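Local coordinates for protein ribonucleoside-diphosphate reductase subunit beta (Streptococcus sanguinis, PDB 4N83) that probably supplies deoxyribonucleotides for DNA synthesis, serving as the metal-carrying small subunit of a class Ib ribonucleotide reductase, at residues T67-S72 against E139-G144; R78-T83 against L147-A152; A84-V89 against G195-Y200; L160-F165 against K250-Y255. All blocks are in the same frame, centred on the assembly; numbering follows the deposited sequence.

Interaction 1. Residues T67-S72 against E139-G144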
loop_
_atom_site.group_PDB
_atom_site.type_symbol
_atom_site.label_atom_id
_atom_site.label_comp_id
_atom_site.label_asym_id
_atom_site.label_seq_id
_atom_site.Cartn_x
_atom_site.Cartn_y
_atom_site.Cartn_z
ATOM N N THR A 67 -2.027 -13.370 2.612
ATOM C CA THR A 67 -0.661 -13.106 3.068
ATOM C C THR A 67 0.310 -13.233 1.895
ATOM O O THR A 67 1.230 -12.428 1.750
ATOM C CB THR A 67 -0.226 -14.092 4.173
ATOM O OG1 THR A 67 -1.223 -14.134 5.201
ATOM C CG2 THR A 67 1.110 -13.674 4.782
ATOM N N LEU A 68 0.097 -14.259 1.074
ATOM C CA LEU A 68 0.891 -14.482 -0.135
ATOM C C LEU A 68 0.852 -13.275 -1.072
ATOM O O LEU A 68 1.874 -12.896 -1.645
ATOM C CB LEU A 68 0.379 -15.724 -0.875
ATOM C CG LEU A 68 1.012 -16.066 -2.226
ATOM C CD1 LEU A 68 2.486 -16.401 -2.062
ATOM C CD2 LEU A 68 0.267 -17.217 -2.880
ATOM N N GLN A 69 -0.331 -12.684 -1.220
ATOM C CA GLN A 69 -0.528 -11.552 -2.125
ATOM C C GLN A 69 0.093 -10.257 -1.599
ATOM O O GLN A 69 0.749 -9.533 -2.350
ATOM C CB GLN A 69 -2.021 -11.338 -2.404
ATOM C CG GLN A 69 -2.652 -12.397 -3.296
ATOM C CD GLN A 69 -2.258 -12.255 -4.755
ATOM O OE1 GLN A 69 -3.015 -11.723 -5.566
ATOM N NE2 GLN A 69 -1.066 -12.729 -5.095
ATOM N N SER A 70 -0.111 -9.970 -0.315
ATOM C CA SER A 70 0.364 -8.718 0.281
ATOM C C SER A 70 1.891 -8.598 0.306
ATOM O O SER A 70 2.438 -7.523 0.062
ATOM C CB SER A 70 -0.187 -8.552 1.703
ATOM O OG SER A 70 0.308 -9.549 2.582
ATOM N N GLU A 71 2.570 -9.705 0.592
ATOM C CA GLU A 71 4.019 -9.692 0.787
ATOM C C GLU A 71 4.793 -9.788 -0.533
ATOM O O GLU A 71 5.629 -8.928 -0.823
ATOM C CB GLU A 71 4.430 -10.818 1.746
ATOM C CG GLU A 71 3.814 -10.684 3.138
ATOM C CD GLU A 71 4.158 -11.833 4.070
ATOM O OE1 GLU A 71 4.859 -12.775 3.644
ATOM O OE2 GLU A 71 3.720 -11.796 5.242
ATOM N N SER A 72 4.505 -10.821 -1.327
ATOM C CA SER A 72 5.250 -11.094 -2.568
ATOM C C SER A 72 4.429 -10.976 -3.855
ATOM O O SER A 72 4.988 -10.712 -4.920
ATOM C CB SER A 72 5.878 -12.492 -2.506
ATOM O OG SER A 72 4.897 -13.506 -2.637
ATOM N N GLU A 139 5.954 -19.545 -7.121
ATOM C CA GLU A 139 6.990 -19.904 -8.093
ATOM C C GLU A 139 6.814 -19.112 -9.390
ATOM O O GLU A 139 7.797 -18.725 -10.025
ATOM C CB GLU A 139 6.961 -21.415 -8.373
ATOM C CG GLU A 139 8.009 -21.913 -9.365
ATOM C CD GLU A 139 7.567 -21.822 -10.818
ATOM O OE1 GLU A 139 6.377 -22.077 -11.112
ATOM O OE2 GLU A 139 8.418 -21.502 -11.675
ATOM N N ILE A 140 5.559 -18.871 -9.770
ATOM C CA ILE A 140 5.247 -18.048 -10.937
ATOM C C ILE A 140 5.624 -16.587 -10.678
ATOM O O ILE A 140 6.187 -15.930 -11.554
ATOM C CB ILE A 140 3.756 -18.156 -11.333
ATOM C CG1 ILE A 140 3.425 -19.584 -11.781
ATOM C CG2 ILE A 140 3.419 -17.178 -12.453
ATOM C CD1 ILE A 140 1.956 -19.931 -11.685
ATOM N N TYR A 141 5.325 -16.085 -9.480
ATOM C CA TYR A 141 5.677 -14.707 -9.118
ATOM C C TYR A 141 7.192 -14.498 -9.090
ATOM O O TYR A 141 7.685 -13.462 -9.536
ATOM C CB TYR A 141 5.079 -14.305 -7.759
ATOM C CG TYR A 141 3.564 -14.183 -7.717
ATOM C CD1 TYR A 141 2.846 -13.626 -8.779
ATOM C CD2 TYR A 141 2.849 -14.596 -6.595
ATOM C CE1 TYR A 141 1.466 -13.512 -8.729
ATOM C CE2 TYR A 141 1.470 -14.480 -6.538
ATOM C CZ TYR A 141 0.783 -13.942 -7.608
ATOM O OH TYR A 141 -0.588 -13.829 -7.548
ATOM N N LEU A 142 7.919 -15.484 -8.570
ATOM C CA LEU A 142 9.373 -15.387 -8.447
ATOM C C LEU A 142 10.103 -15.578 -9.782
ATOM O O LEU A 142 11.114 -14.919 -10.028
ATOM C CB LEU A 142 9.897 -16.394 -7.411
ATOM C CG LEU A 142 9.519 -16.135 -5.946
ATOM C CD1 LEU A 142 9.867 -17.337 -5.078
ATOM C CD2 LEU A 142 10.197 -14.880 -5.415
ATOM N N ASN A 143 9.590 -16.462 -10.639
ATOM C CA ASN A 143 10.286 -16.842 -11.880
ATOM C C ASN A 143 9.532 -16.563 -13.188
ATOM O O ASN A 143 10.162 -16.297 -14.213
ATOM C CB ASN A 143 10.670 -18.326 -11.825
ATOM C CG ASN A 143 11.542 -18.663 -10.628
ATOM O OD1 ASN A 143 11.295 -19.646 -9.929
ATOM N ND2 ASN A 143 12.562 -17.850 -10.385
ATOM N N GLY A 144 8.203 -16.637 -13.159
ATOM C CA GLY A 144 7.383 -16.424 -14.358
ATOM C C GLY A 144 7.517 -15.032 -14.955
ATOM O O GLY A 144 7.913 -14.090 -14.267
#
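Tyr141 of helix 128-143 meets Gln69 of helix 49-78, and this pair carries the contact. Along 139-144, Ile140 faces elsewhere and packs on Trp220 and Leu224 of helix 211-240. Tyr141 follows and sends its phenol to helix 49-78. Its OH comes within 3.6 Å of Gln69 CD, the amide carbon. The Gln69 chain bends at chi2 (-74°), which swings the amide round to the phenol. The two side chains run at about a right angle to each other. Even so, the amide plane is only 22° from the ring plane. Both residues are buried, and both also pack on Leu156 of helix 148-160. Leu142 comes next and packs on Tyr4 of the second subunit. At Gly144 the backbone leaves the helix. The Gln69 side chain lies about 4 Å from a bound manganese and about 3 Å from the side chain of Glu157, a manganese ligand. This places the pair in the second shell of the dimanganese site of a ferritin-like helical bundle.

Interaction 2. Residues R78-T83 against L147-A152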
loop_
_atom_site.group_PDB
_atom_site.type_symbol
_atom_site.label_atom_id
_atom_site.label_comp_id
_atom_site.label_asym_id
_atom_site.label_seq_id
_atom_site.Cartn_x
_atom_site.Cartn_y
_atom_site.Cartn_z
ATOM N N ARG A 78 4.255 -5.352 -9.468
ATOM C CA ARG A 78 4.701 -3.954 -9.524
ATOM C C ARG A 78 5.863 -3.725 -10.491
ATOM O O ARG A 78 5.889 -2.718 -11.201
ATOM C CB ARG A 78 5.086 -3.455 -8.122
ATOM C CG ARG A 78 5.929 -2.181 -8.103
ATOM C CD ARG A 78 5.909 -1.474 -6.754
ATOM N NE ARG A 78 5.940 -2.412 -5.632
ATOM C CZ ARG A 78 4.880 -2.806 -4.923
ATOM N NH1 ARG A 78 3.656 -2.355 -5.187
ATOM N NH2 ARG A 78 5.053 -3.669 -3.931
ATOM N N LYS A 79 6.818 -4.652 -10.518
ATOM C CA LYS A 79 8.021 -4.496 -11.346
ATOM C C LYS A 79 7.746 -4.523 -12.855
ATOM O O LYS A 79 8.602 -4.127 -13.645
ATOM C CB LYS A 79 9.062 -5.564 -10.984
ATOM C CG LYS A 79 9.671 -5.380 -9.600
ATOM C CD LYS A 79 10.543 -6.559 -9.197
ATOM C CE LYS A 79 11.851 -6.594 -9.972
ATOM N NZ LYS A 79 12.702 -7.742 -9.557
ATOM N N ASP A 80 6.559 -4.983 -13.247
ATOM C CA ASP A 80 6.156 -5.023 -14.652
ATOM C C ASP A 80 5.088 -3.966 -14.924
ATOM O O ASP A 80 4.012 -4.262 -15.446
ATOM C CB ASP A 80 5.644 -6.419 -14.996
ATOM C CG ASP A 80 6.576 -7.505 -14.508
ATOM O OD1 ASP A 80 7.719 -7.577 -15.004
ATOM O OD2 ASP A 80 6.171 -8.281 -13.620
ATOM N N VAL A 81 5.419 -2.726 -14.574
ATOM C CA VAL A 81 4.491 -1.595 -14.658
ATOM C C VAL A 81 4.587 -0.901 -16.018
ATOM O O VAL A 81 5.666 -0.825 -16.609
ATOM C CB VAL A 81 4.743 -0.599 -13.489
ATOM C CG1 VAL A 81 4.795 0.852 -13.958
ATOM C CG2 VAL A 81 3.693 -0.783 -12.404
ATOM N N ARG A 82 3.452 -0.397 -16.501
ATOM C CA ARG A 82 3.390 0.338 -17.765
ATOM C C ARG A 82 3.453 1.840 -17.502
ATOM O O ARG A 82 4.337 2.530 -18.013
ATOM C CB ARG A 82 2.108 -0.009 -18.529
ATOM C CG ARG A 82 1.908 -1.498 -18.770
ATOM C CD ARG A 82 0.646 -1.768 -19.572
ATOM N NE ARG A 82 0.751 -1.288 -20.951
ATOM C CZ ARG A 82 1.281 -1.968 -21.969
ATOM N NH1 ARG A 82 1.778 -3.192 -21.801
ATOM N NH2 ARG A 82 1.315 -1.415 -23.178
ATOM N N THR A 83 2.514 2.333 -16.699
ATOM C CA THR A 83 2.426 3.753 -16.362
ATOM C C THR A 83 2.818 3.968 -14.903
ATOM O O THR A 83 2.687 3.062 -14.085
ATOM C CB THR A 83 0.995 4.291 -16.572
ATOM O OG1 THR A 83 0.139 3.822 -15.521
ATOM C CG2 THR A 83 0.435 3.840 -17.917
ATOM N N LEU A 147 3.147 -11.459 -17.502
ATOM C CA LEU A 147 1.923 -11.874 -18.209
ATOM C C LEU A 147 1.401 -13.134 -17.530
ATOM O O LEU A 147 0.201 -13.280 -17.296
ATOM C CB LEU A 147 2.167 -12.159 -19.704
ATOM C CG LEU A 147 1.097 -11.688 -20.697
ATOM C CD1 LEU A 147 0.727 -10.224 -20.503
ATOM C CD2 LEU A 147 1.571 -11.924 -22.123
ATOM N N GLU A 148 2.327 -14.042 -17.226
ATOM C CA GLU A 148 2.037 -15.258 -16.470
ATOM C C GLU A 148 1.706 -14.940 -15.010
ATOM O O GLU A 148 0.879 -15.615 -14.393
ATOM C CB GLU A 148 3.236 -16.213 -16.535
ATOM C CG GLU A 148 3.558 -16.718 -17.937
ATOM C CD GLU A 148 4.909 -17.406 -18.026
ATOM O OE1 GLU A 148 5.404 -17.904 -16.993
ATOM O OE2 GLU A 148 5.476 -17.450 -19.137
ATOM N N LYS A 149 2.357 -13.913 -14.467
ATOM C CA LYS A 149 2.103 -13.461 -13.097
ATOM C C LYS A 149 0.737 -12.787 -12.960
ATOM O O LYS A 149 0.107 -12.864 -11.906
ATOM C CB LYS A 149 3.212 -12.512 -12.636
ATOM C CG LYS A 149 4.566 -13.190 -12.507
ATOM C CD LYS A 149 5.674 -12.212 -12.146
ATOM C CE LYS A 149 6.121 -11.403 -13.352
ATOM N NZ LYS A 149 7.370 -10.638 -13.081
ATOM N N LYS A 150 0.288 -12.127 -14.027
ATOM C CA LYS A 150 -1.041 -11.512 -14.055
ATOM C C LYS A 150 -2.153 -12.559 -14.130
ATOM O O LYS A 150 -3.217 -12.378 -13.542
ATOM C CB LYS A 150 -1.159 -10.536 -15.229
ATOM C CG LYS A 150 -0.307 -9.286 -15.072
ATOM C CD LYS A 150 -0.510 -8.317 -16.226
ATOM C CE LYS A 150 0.111 -6.957 -15.937
ATOM N NZ LYS A 150 1.596 -7.008 -15.838
ATOM N N ILE A 151 -1.903 -13.648 -14.855
ATOM C CA ILE A 151 -2.866 -14.748 -14.973
ATOM C C ILE A 151 -3.041 -15.479 -13.639
ATOM O O ILE A 151 -4.152 -15.874 -13.281
ATOM C CB ILE A 151 -2.434 -15.770 -16.051
ATOM C CG1 ILE A 151 -2.439 -15.131 -17.442
ATOM C CG2 ILE A 151 -3.357 -16.981 -16.049
ATOM C CD1 ILE A 151 -1.568 -15.852 -18.450
ATOM N N ALA A 152 -1.936 -15.661 -12.916
ATOM C CA ALA A 152 -1.942 -16.387 -11.645
ATOM C C ALA A 152 -2.693 -15.634 -10.547
ATOM O O ALA A 152 -3.424 -16.243 -9.765
ATOM C CB ALA A 152 -0.517 -16.680 -11.198
#
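Asp80 and Lys149 form a salt bridge, the tight part of this contact. Lys149 NZ donates a hydrogen bond to Asp80 OD2 at 2.7 Å. It uses the syn lone pair of that oxygen, on the side of OD1. OD1 itself is farther from the ammonium, at 3.6 Å from Lys149 NZ. The lysine chain bends at chi3 (-78°), and the two side chains cross at about a right angle. Asp80 buries more surface here than either lysine.

The second lysine sits more loosely. Lys150 reaches toward the backbone and CB of Asp80 with a nearly straight chain that turns at chi4 (66°). Its NZ stays 3.7 Å from the backbone Asp80 O and 5.2 Å from Asp80 OD2. Any pull on the carboxylate is therefore probably longer-range. Lys150 is buried, whereas Asp80 and Lys149 are partly exposed. Lys79 and Arg82, on the same loop, are exposed. Arg82 turns to Glu208 for a salt bridge.

Both segments come just before or at a helix start. Thr83 is the N-cap of helix 84-111, with its OG1 on Glu86 N. Leu147 holds the N-cap position of helix 148-160. The contact ties the interhelical loop 78-83 to the first turn of helix 148-160, at one end of the ferritin-like helical bundle.

Interaction 3. Residues A84-V89 against G195-Y200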
loop_
_atom_site.group_PDB
_atom_site.type_symbol
_atom_site.label_atom_id
_atom_site.label_comp_id
_atom_site.label_asym_id
_atom_site.label_seq_id
_atom_site.Cartn_x
_atom_site.Cartn_y
_atom_site.Cartn_z
ATOM N N ALA A 84 3.276 5.175 -14.579
ATOM C CA ALA A 84 3.643 5.519 -13.200
ATOM C C ALA A 84 2.457 5.370 -12.248
ATOM O O ALA A 84 2.621 4.980 -11.091
ATOM C CB ALA A 84 4.190 6.938 -13.136
ATOM N N HIS A 85 1.265 5.668 -12.760
ATOM C CA HIS A 85 0.033 5.641 -11.971
ATOM C C HIS A 85 -0.352 4.212 -11.604
ATOM O O HIS A 85 -0.911 3.971 -10.537
ATOM C CB HIS A 85 -1.111 6.306 -12.745
ATOM C CG HIS A 85 -0.699 7.543 -13.482
ATOM N ND1 HIS A 85 -0.420 7.545 -14.831
ATOM C CD2 HIS A 85 -0.497 8.812 -13.055
ATOM C CE1 HIS A 85 -0.074 8.763 -15.206
ATOM N NE2 HIS A 85 -0.113 9.551 -14.146
ATOM N N GLU A 86 -0.047 3.275 -12.498
ATOM C CA GLU A 86 -0.279 1.851 -12.255
ATOM C C GLU A 86 0.471 1.353 -11.019
ATOM O O GLU A 86 -0.059 0.548 -10.254
ATOM C CB GLU A 86 0.132 1.034 -13.486
ATOM C CG GLU A 86 -0.111 -0.462 -13.369
ATOM C CD GLU A 86 0.155 -1.211 -14.663
ATOM O OE1 GLU A 86 0.549 -0.572 -15.663
ATOM O OE2 GLU A 86 -0.034 -2.446 -14.683
ATOM N N GLU A 87 1.698 1.831 -10.827
ATOM C CA GLU A 87 2.483 1.466 -9.649
ATOM C C GLU A 87 1.817 1.989 -8.379
ATOM O O GLU A 87 1.775 1.291 -7.365
ATOM C CB GLU A 87 3.921 1.988 -9.759
ATOM C CG GLU A 87 4.855 1.434 -8.688
ATOM C CD GLU A 87 6.330 1.477 -9.069
ATOM O OE1 GLU A 87 6.657 1.882 -10.206
ATOM O OE2 GLU A 87 7.169 1.098 -8.225
ATOM N N ALA A 88 1.289 3.209 -8.444
ATOM C CA ALA A 88 0.526 3.785 -7.333
ATOM C C ALA A 88 -0.714 2.941 -7.026
ATOM O O ALA A 88 -0.989 2.633 -5.866
ATOM C CB ALA A 88 0.130 5.222 -7.641
ATOM N N VAL A 89 -1.448 2.560 -8.069
ATOM C CA VAL A 89 -2.617 1.692 -7.907
ATOM C C VAL A 89 -2.215 0.388 -7.212
ATOM O O VAL A 89 -2.927 -0.088 -6.333
ATOM C CB VAL A 89 -3.306 1.378 -9.256
ATOM C CG1 VAL A 89 -4.457 0.399 -9.061
ATOM C CG2 VAL A 89 -3.815 2.655 -9.911
ATOM N N GLY A 195 -9.196 -8.060 -10.094
ATOM C CA GLY A 195 -9.239 -8.966 -11.237
ATOM C C GLY A 195 -9.471 -8.237 -12.548
ATOM O O GLY A 195 -8.800 -8.512 -13.544
ATOM N N THR A 196 -10.415 -7.298 -12.540
ATOM C CA THR A 196 -10.730 -6.500 -13.725
ATOM C C THR A 196 -9.542 -5.645 -14.169
ATOM O O THR A 196 -9.243 -5.570 -15.362
ATOM C CB THR A 196 -11.938 -5.578 -13.469
ATOM O OG1 THR A 196 -13.039 -6.357 -12.987
ATOM C CG2 THR A 196 -12.355 -4.851 -14.745
ATOM N N TYR A 197 -8.873 -5.009 -13.210
ATOM C CA TYR A 197 -7.755 -4.119 -13.512
ATOM C C TYR A 197 -6.518 -4.887 -13.955
ATOM O O TYR A 197 -5.897 -4.537 -14.960
ATOM C CB TYR A 197 -7.407 -3.252 -12.303
ATOM C CG TYR A 197 -6.332 -2.224 -12.591
ATOM C CD1 TYR A 197 -6.520 -1.251 -13.570
ATOM C CD2 TYR A 197 -5.134 -2.214 -11.880
ATOM C CE1 TYR A 197 -5.545 -0.304 -13.837
ATOM C CE2 TYR A 197 -4.153 -1.270 -12.140
ATOM C CZ TYR A 197 -4.364 -0.315 -13.120
ATOM O OH TYR A 197 -3.396 0.628 -13.386
ATOM N N ILE A 198 -6.156 -5.919 -13.196
ATOM C CA ILE A 198 -5.018 -6.771 -13.549
ATOM C C ILE A 198 -5.301 -7.487 -14.871
ATOM O O ILE A 198 -4.417 -7.607 -15.720
ATOM C CB ILE A 198 -4.698 -7.803 -12.439
ATOM C CG1 ILE A 198 -4.193 -7.090 -11.179
ATOM C CG2 ILE A 198 -3.651 -8.803 -12.917
ATOM C CD1 ILE A 198 -4.141 -7.965 -9.942
ATOM N N GLY A 199 -6.541 -7.947 -15.039
ATOM C CA GLY A 199 -6.973 -8.592 -16.277
ATOM C C GLY A 199 -7.022 -7.666 -17.485
ATOM O O GLY A 199 -6.890 -8.121 -18.621
ATOM N N TYR A 200 -7.228 -6.372 -17.247
ATOM C CA TYR A 200 -7.225 -5.382 -18.326
ATOM C C TYR A 200 -5.811 -5.117 -18.833
ATOM O O TYR A 200 -5.572 -5.108 -20.042
ATOM C CB TYR A 200 -7.864 -4.066 -17.871
ATOM C CG TYR A 200 -7.506 -2.898 -18.762
ATOM C CD1 TYR A 200 -7.931 -2.853 -20.085
ATOM C CD2 TYR A 200 -6.728 -1.847 -18.288
ATOM C CE1 TYR A 200 -7.601 -1.792 -20.908
ATOM C CE2 TYR A 200 -6.393 -0.780 -19.103
ATOM C CZ TYR A 200 -6.832 -0.757 -20.412
ATOM O OH TYR A 200 -6.503 0.301 -21.229
#
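Tyr197 and Val89 are set facing each other by their first torsions. The Tyr197 ring extends anti to its own nitrogen (chi1 -175°) and points at helix 84-111. Val89 holds CG1 in the same relation to its backbone (chi1 176°), and this methyl meets the ring. The two side chains come from opposite directions. Val89 CG1 lies 3.5 Å from Tyr197 CE2 and 3.9 Å from Tyr197 CD2. The approach is oblique. Val89 CG2 is near the hydroxyl instead, at 4.0 Å from Tyr197 OH.

Glu86, one turn earlier, adds its aliphatic part. Its CG is 3.5 Å from Tyr197 OH. The carboxylate is turned 73° from the ring plane. Its OE1 accepts a hydrogen bond from Arg82 N. The phenol likewise has its polar partner elsewhere, in a hydrogen bond between Tyr197 OH and Asp18 OD1. Across the contact itself only packing is left.

All three touching residues are buried. The contact joins the first turns of helix 84-111 to helix 178-206. Helix 16-27 borders it, with Thr21 against Tyr197 and Trp22 against Ala88. Helix 148-160 packs alongside, where Lys150, Ser153 and Val154 touch Ile198.

Interaction 4. Residues L160-F165 against K250-Y255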
loop_
_atom_site.group_PDB
_atom_site.type_symbol
_atom_site.label_atom_id
_atom_site.label_comp_id
_atom_site.label_asym_id
_atom_site.label_seq_id
_atom_site.Cartn_x
_atom_site.Cartn_y
_atom_site.Cartn_z
ATOM N N LEU A 160 -10.249 -19.373 -7.488
ATOM C CA LEU A 160 -10.004 -20.384 -6.446
ATOM C C LEU A 160 -10.065 -19.839 -5.011
ATOM O O LEU A 160 -9.948 -20.605 -4.051
ATOM C CB LEU A 160 -8.684 -21.125 -6.704
ATOM C CG LEU A 160 -7.363 -20.342 -6.707
ATOM C CD1 LEU A 160 -6.763 -20.241 -5.310
ATOM C CD2 LEU A 160 -6.370 -20.982 -7.669
ATOM N N PHE A 161 -10.242 -18.527 -4.868
ATOM C CA PHE A 161 -10.584 -17.925 -3.572
ATOM C C PHE A 161 -12.027 -18.269 -3.184
ATOM O O PHE A 161 -12.357 -18.339 -2.000
ATOM C CB PHE A 161 -10.417 -16.395 -3.612
ATOM C CG PHE A 161 -9.231 -15.878 -2.836
ATOM C CD1 PHE A 161 -9.406 -14.957 -1.810
ATOM C CD2 PHE A 161 -7.942 -16.297 -3.137
ATOM C CE1 PHE A 161 -8.323 -14.471 -1.099
ATOM C CE2 PHE A 161 -6.855 -15.813 -2.429
ATOM C CZ PHE A 161 -7.045 -14.900 -1.407
ATOM N N TYR A 162 -12.873 -18.487 -4.189
ATOM C CA TYR A 162 -14.311 -18.669 -3.978
ATOM C C TYR A 162 -14.703 -20.044 -3.433
ATOM O O TYR A 162 -15.852 -20.244 -3.035
ATOM C CB TYR A 162 -15.077 -18.361 -5.267
ATOM C CG TYR A 162 -15.120 -16.882 -5.581
ATOM C CD1 TYR A 162 -14.026 -16.241 -6.158
ATOM C CD2 TYR A 162 -16.245 -16.120 -5.285
ATOM C CE1 TYR A 162 -14.059 -14.886 -6.438
ATOM C CE2 TYR A 162 -16.285 -14.763 -5.564
ATOM C CZ TYR A 162 -15.189 -14.153 -6.140
ATOM O OH TYR A 162 -15.221 -12.808 -6.421
ATOM N N SER A 163 -13.760 -20.986 -3.417
ATOM C CA SER A 163 -13.942 -22.241 -2.687
ATOM C C SER A 163 -14.164 -21.946 -1.203
ATOM O O SER A 163 -14.942 -22.627 -0.533
ATOM C CB SER A 163 -12.722 -23.151 -2.852
ATOM O OG SER A 163 -11.534 -22.495 -2.442
ATOM N N GLY A 164 -13.470 -20.923 -0.706
ATOM C CA GLY A 164 -13.638 -20.449 0.662
ATOM C C GLY A 164 -14.829 -19.523 0.842
ATOM O O GLY A 164 -15.540 -19.622 1.840
ATOM N N PHE A 165 -15.059 -18.628 -0.120
ATOM C CA PHE A 165 -16.168 -17.669 -0.031
ATOM C C PHE A 165 -17.556 -18.325 -0.040
ATOM O O PHE A 165 -18.525 -17.715 0.413
ATOM C CB PHE A 165 -16.106 -16.626 -1.161
ATOM C CG PHE A 165 -14.932 -15.676 -1.078
ATOM C CD1 PHE A 165 -14.488 -15.173 0.142
ATOM C CD2 PHE A 165 -14.299 -15.245 -2.239
ATOM C CE1 PHE A 165 -13.422 -14.288 0.200
ATOM C CE2 PHE A 165 -13.235 -14.358 -2.184
ATOM C CZ PHE A 165 -12.797 -13.879 -0.963
ATOM N N LYS A 250 -17.981 -27.309 -6.119
ATOM C CA LYS A 250 -17.469 -27.622 -7.453
ATOM C C LYS A 250 -18.235 -26.859 -8.537
ATOM O O LYS A 250 -17.641 -26.400 -9.514
ATOM C CB LYS A 250 -17.537 -29.130 -7.712
ATOM C CG LYS A 250 -16.531 -29.933 -6.900
ATOM C CD LYS A 250 -16.796 -31.426 -6.989
ATOM C CE LYS A 250 -15.723 -32.220 -6.263
ATOM N NZ LYS A 250 -15.956 -33.687 -6.357
ATOM N N THR A 251 -19.549 -26.725 -8.355
ATOM C CA THR A 251 -20.389 -25.928 -9.254
ATOM C C THR A 251 -20.021 -24.443 -9.172
ATOM O O THR A 251 -20.046 -23.733 -10.178
ATOM C CB THR A 251 -21.888 -26.086 -8.915
ATOM O OG1 THR A 251 -22.199 -27.470 -8.714
ATOM C CG2 THR A 251 -22.763 -25.534 -10.034
ATOM N N PHE A 252 -19.682 -23.989 -7.967
ATOM C CA PHE A 252 -19.304 -22.597 -7.721
ATOM C C PHE A 252 -17.907 -22.290 -8.270
ATOM O O PHE A 252 -17.655 -21.181 -8.747
ATOM C CB PHE A 252 -19.369 -22.309 -6.213
ATOM C CG PHE A 252 -19.411 -20.843 -5.856
ATOM C CD1 PHE A 252 -20.333 -19.986 -6.445
ATOM C CD2 PHE A 252 -18.553 -20.330 -4.888
ATOM C CE1 PHE A 252 -20.377 -18.643 -6.100
ATOM C CE2 PHE A 252 -18.597 -18.990 -4.536
ATOM C CZ PHE A 252 -19.510 -18.146 -5.142
ATOM N N LEU A 253 -17.010 -23.274 -8.204
ATOM C CA LEU A 253 -15.639 -23.124 -8.712
ATOM C C LEU A 253 -15.586 -23.031 -10.237
ATOM O O LEU A 253 -14.828 -22.230 -10.786
ATOM C CB LEU A 253 -14.753 -24.282 -8.234
ATOM C CG LEU A 253 -14.190 -24.151 -6.816
ATOM C CD1 LEU A 253 -13.638 -25.484 -6.330
ATOM C CD2 LEU A 253 -13.119 -23.068 -6.762
ATOM N N ARG A 254 -16.378 -23.858 -10.913
ATOM C CA ARG A 254 -16.475 -23.818 -12.373
ATOM C C ARG A 254 -17.092 -22.504 -12.859
ATOM O O ARG A 254 -16.731 -21.997 -13.922
ATOM C CB ARG A 254 -17.296 -25.003 -12.894
ATOM C CG ARG A 254 -16.580 -26.342 -12.807
ATOM C CD ARG A 254 -17.423 -27.467 -13.391
ATOM N NE ARG A 254 -18.506 -27.869 -12.491
ATOM C CZ ARG A 254 -18.432 -28.834 -11.572
ATOM N NH1 ARG A 254 -17.317 -29.538 -11.396
ATOM N NH2 ARG A 254 -19.492 -29.100 -10.816
ATOM N N TYR A 255 -18.018 -21.963 -12.069
ATOM C CA TYR A 255 -18.704 -20.714 -12.401
ATOM C C TYR A 255 -17.755 -19.514 -12.367
ATOM O O TYR A 255 -17.676 -18.753 -13.331
ATOM C CB TYR A 255 -19.885 -20.492 -11.444
ATOM C CG TYR A 255 -20.536 -19.129 -11.550
ATOM C CD1 TYR A 255 -21.076 -18.684 -12.754
ATOM C CD2 TYR A 255 -20.620 -18.288 -10.443
ATOM C CE1 TYR A 255 -21.674 -17.439 -12.855
ATOM C CE2 TYR A 255 -21.218 -17.041 -10.533
ATOM C CZ TYR A 255 -21.744 -16.622 -11.741
ATOM O OH TYR A 255 -22.336 -15.385 -11.834
#
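The Tyr162 ring has Phe165 on one face and Phe252 at its edge. Phe165 CD2 stands 3.7 Å above the plane, over the ring centre. Phe252 CE2 comes in at the edge, near the plane of the tyrosine ring. The phenylalanine ring in turn has an oxygen at its own edge, as Tyr162 O lies in its plane, 3.3 Å from Phe252 CD2. The two rings are oblique, with planes at 69° and centroids 5.9 Å apart. The closest side-chain approach is from Phe252 CE2 to Tyr162 CB, at 3.6 Å. Phe252 reaches there with chi1 at -163°, which sets its CG opposite the backbone N.

This packing joins the start of helix 162-173 to helix 246-263 inside the ferritin-like helical fold. The Tyr162 side chain is about 5 Å from that of Glu191, a manganese ligand, and about 10 Å from a bound manganese.

Leu253 makes the second half of the contact. Its CD2 branch fits against the backbone and CB of the other segment. It is 4.1 Å from Leu160 CA and 3.9 Å from Ser163 CB. The backbones draw closest at Ser163 and Leu253. Ser163 OG turns to helix 211-240, where it is hydrogen-bonded to Glu232 OE2. Leu253 packs on the same Glu232 and on Thr236.

How the interactions relate
From the N terminus, segments 67-72, 78-83 and 84-89 come in quick succession. Their partners follow in the same order. Interaction 1 closes at 139-144, interaction 2 at 147-152 and interaction 3 at 195-200. The three loops therefore cross one another. Interaction 4 opens at 160-165, inside the span of interaction 3, and closes at 250-255, so these two also cross. It is in series with interactions 1 and 2. Interaction 2 touches both interaction 1 and interaction 3. Interaction 4 lies on the opposite side of the chain's centre. Together they tie helices 49-78 and 84-111, and the loop between them, to later helices, and helix 162-173 to helix 246-263.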